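Local coordinates for protein neuraminidase (Influenza A virus, PDB 4GDI) that is a neuraminidase-like beta-propeller glycoprotein that may remove terminal sialic acid from glycoconjugates, although its putative active site has diverged, at residues E151-E156 against N207-T212. Numbering follows the deposited sequence.
Sequences ECICIE and NLIKCT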
loop_
_atom_site.group_PDB
_atom_site.type_symbol
_atom_site.label_atom_id
_atom_site.label_comp_id
_atom_site.label_asym_id
_atom_site.label_seq_id
_atom_site.Cartn_x
_atom_site.Cartn_y
_atom_site.Cartn_z
ATOM N N GLU A 151 16.710 -14.622 13.255
ATOM C CA GLU A 151 17.224 -14.568 11.895
ATOM C C GLU A 151 18.377 -15.518 11.699
ATOM O O GLU A 151 19.197 -15.719 12.600
ATOM C CB GLU A 151 17.639 -13.147 11.478
ATOM C CG GLU A 151 18.915 -12.602 12.086
ATOM C CD GLU A 151 19.320 -11.251 11.450
ATOM O OE1 GLU A 151 18.673 -10.850 10.457
ATOM O OE2 GLU A 151 20.266 -10.592 11.933
ATOM N N CYS A 152 18.445 -16.094 10.502
ATOM C CA CYS A 152 19.616 -16.870 10.134
ATOM C C CYS A 152 20.732 -15.895 9.724
ATOM O O CYS A 152 20.512 -14.692 9.618
ATOM C CB CYS A 152 19.300 -17.941 9.063
ATOM S SG CYS A 152 18.135 -17.513 7.771
ATOM N N ILE A 153 21.934 -16.411 9.542
ATOM C CA ILE A 153 23.100 -15.570 9.372
ATOM C C ILE A 153 23.721 -15.764 7.995
ATOM O O ILE A 153 24.158 -16.874 7.660
ATOM C CB ILE A 153 24.169 -15.904 10.439
ATOM C CG1 ILE A 153 23.635 -15.621 11.842
ATOM C CG2 ILE A 153 25.415 -15.094 10.214
ATOM C CD1 ILE A 153 23.106 -14.192 12.016
ATOM N N CYS A 154 23.769 -14.690 7.204
ATOM C CA CYS A 154 24.363 -14.743 5.852
ATOM C C CYS A 154 25.709 -14.021 5.781
ATOM O O CYS A 154 25.863 -12.916 6.292
ATOM C CB CYS A 154 23.403 -14.159 4.817
ATOM S SG CYS A 154 21.862 -15.065 4.638
ATOM N N ILE A 155 26.688 -14.685 5.174
ATOM C CA ILE A 155 28.009 -14.124 4.945
ATOM C C ILE A 155 28.430 -14.427 3.506
ATOM O O ILE A 155 28.604 -15.588 3.148
ATOM C CB ILE A 155 29.077 -14.763 5.855
ATOM C CG1 ILE A 155 28.681 -14.672 7.317
ATOM C CG2 ILE A 155 30.428 -14.071 5.674
ATOM C CD1 ILE A 155 29.653 -15.390 8.208
ATOM N N GLU A 156 28.568 -13.391 2.686
ATOM C CA GLU A 156 29.043 -13.565 1.311
ATOM C C GLU A 156 28.271 -14.643 0.560
ATOM O O GLU A 156 28.854 -15.411 -0.167
ATOM C CB GLU A 156 30.539 -13.929 1.305
ATOM C CG GLU A 156 31.455 -12.794 1.741
ATOM C CD GLU A 156 32.720 -13.272 2.457
ATOM O OE1 GLU A 156 32.943 -14.499 2.547
ATOM O OE2 GLU A 156 33.488 -12.411 2.941
ATOM N N ASN A 207 33.759 -12.523 9.852
ATOM C CA ASN A 207 33.679 -13.918 9.395
ATOM C C ASN A 207 33.405 -15.006 10.466
ATOM O O ASN A 207 33.555 -16.201 10.201
ATOM C CB ASN A 207 34.934 -14.265 8.592
ATOM C CG ASN A 207 35.035 -13.463 7.298
ATOM O OD1 ASN A 207 34.492 -13.857 6.263
ATOM N ND2 ASN A 207 35.724 -12.326 7.357
ATOM N N LEU A 208 32.977 -14.591 11.654
ATOM C CA LEU A 208 32.550 -15.518 12.702
ATOM C C LEU A 208 31.052 -15.404 12.908
ATOM O O LEU A 208 30.470 -14.347 12.676
ATOM C CB LEU A 208 33.224 -15.173 14.030
ATOM C CG LEU A 208 34.732 -15.390 14.080
ATOM C CD1 LEU A 208 35.269 -15.010 15.450
ATOM C CD2 LEU A 208 35.046 -16.839 13.760
ATOM N N ILE A 209 30.435 -16.491 13.346
ATOM C CA ILE A 209 29.033 -16.472 13.701
ATOM C C ILE A 209 29.017 -16.763 15.199
ATOM O O ILE A 209 29.663 -17.699 15.656
ATOM C CB ILE A 209 28.208 -17.536 12.938
ATOM C CG1 ILE A 209 28.334 -17.375 11.407
ATOM C CG2 ILE A 209 26.717 -17.462 13.353
ATOM C CD1 ILE A 209 29.639 -17.888 10.825
ATOM N N LYS A 210 28.313 -15.936 15.959
ATOM C CA LYS A 210 28.211 -16.125 17.386
ATOM C C LYS A 210 26.744 -16.198 17.763
ATOM O O LYS A 210 25.962 -15.333 17.357
ATOM C CB LYS A 210 28.890 -14.954 18.090
ATOM C CG LYS A 210 30.401 -14.962 17.877
ATOM C CD LYS A 210 31.060 -13.787 18.528
ATOM C CE LYS A 210 32.498 -13.628 18.048
ATOM N NZ LYS A 210 33.052 -12.379 18.625
ATOM N N CYS A 211 26.373 -17.225 18.531
ATOM C CA CYS A 211 24.976 -17.461 18.877
ATOM C C CYS A 211 24.820 -17.692 20.382
ATOM O O CYS A 211 25.697 -18.259 21.034
ATOM C CB CYS A 211 24.451 -18.712 18.176
ATOM S SG CYS A 211 24.620 -18.749 16.412
ATOM N N THR A 212 23.693 -17.267 20.922
ATOM C CA THR A 212 23.357 -17.582 22.291
ATOM C C THR A 212 22.226 -18.574 22.264
ATOM O O THR A 212 21.280 -18.419 21.490
ATOM C CB THR A 212 22.890 -16.376 23.086
ATOM O OG1 THR A 212 23.903 -15.376 23.070
ATOM C CG2 THR A 212 22.621 -16.796 24.562
#
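The carboxylate of E156, salt-bridged through OE1 to K229, faces the side-chain amide of N207 at the more exposed end of a contact between two successive blades of the neuraminidase beta-propeller. OE2 of E156 comes to 3.8 Å from OD1 of N207, the carboxylate and amide planes turned 52° apart. Two oxygens meet here without a hydrogen bond; K229, which also touches the N207 side chain, supplies the positive charge that probably eases their closeness, and R10 adds a weak, long ion pair to OE2.

Further in, the contact becomes mainly apolar. The strands 153-155 and 208-214 run antiparallel but belong to different sheets, and no hydrogen bond links the segments; the CA atoms of I153 and I209 are 7.4 Å apart, and side chains fill the gap. I209 reaches both isoleucines opposite. Its CG2 lies 3.9 Å from CG1 of I153, and its CG1 is just as near CG2 of I153, the two side chains lying alongside each other and pointing opposite ways. I153 also rests on C202 and T204 of strand 200-205, while I209 touches F227 of its own blade. C154 points the other way, into its disulfide with C159. At I209 a chi2 of 77° swings the terminal methyl toward I155, whose own chain is extended (chi2 175°), and the two CD1 atoms of I209 and I155 meet at 3.6 Å.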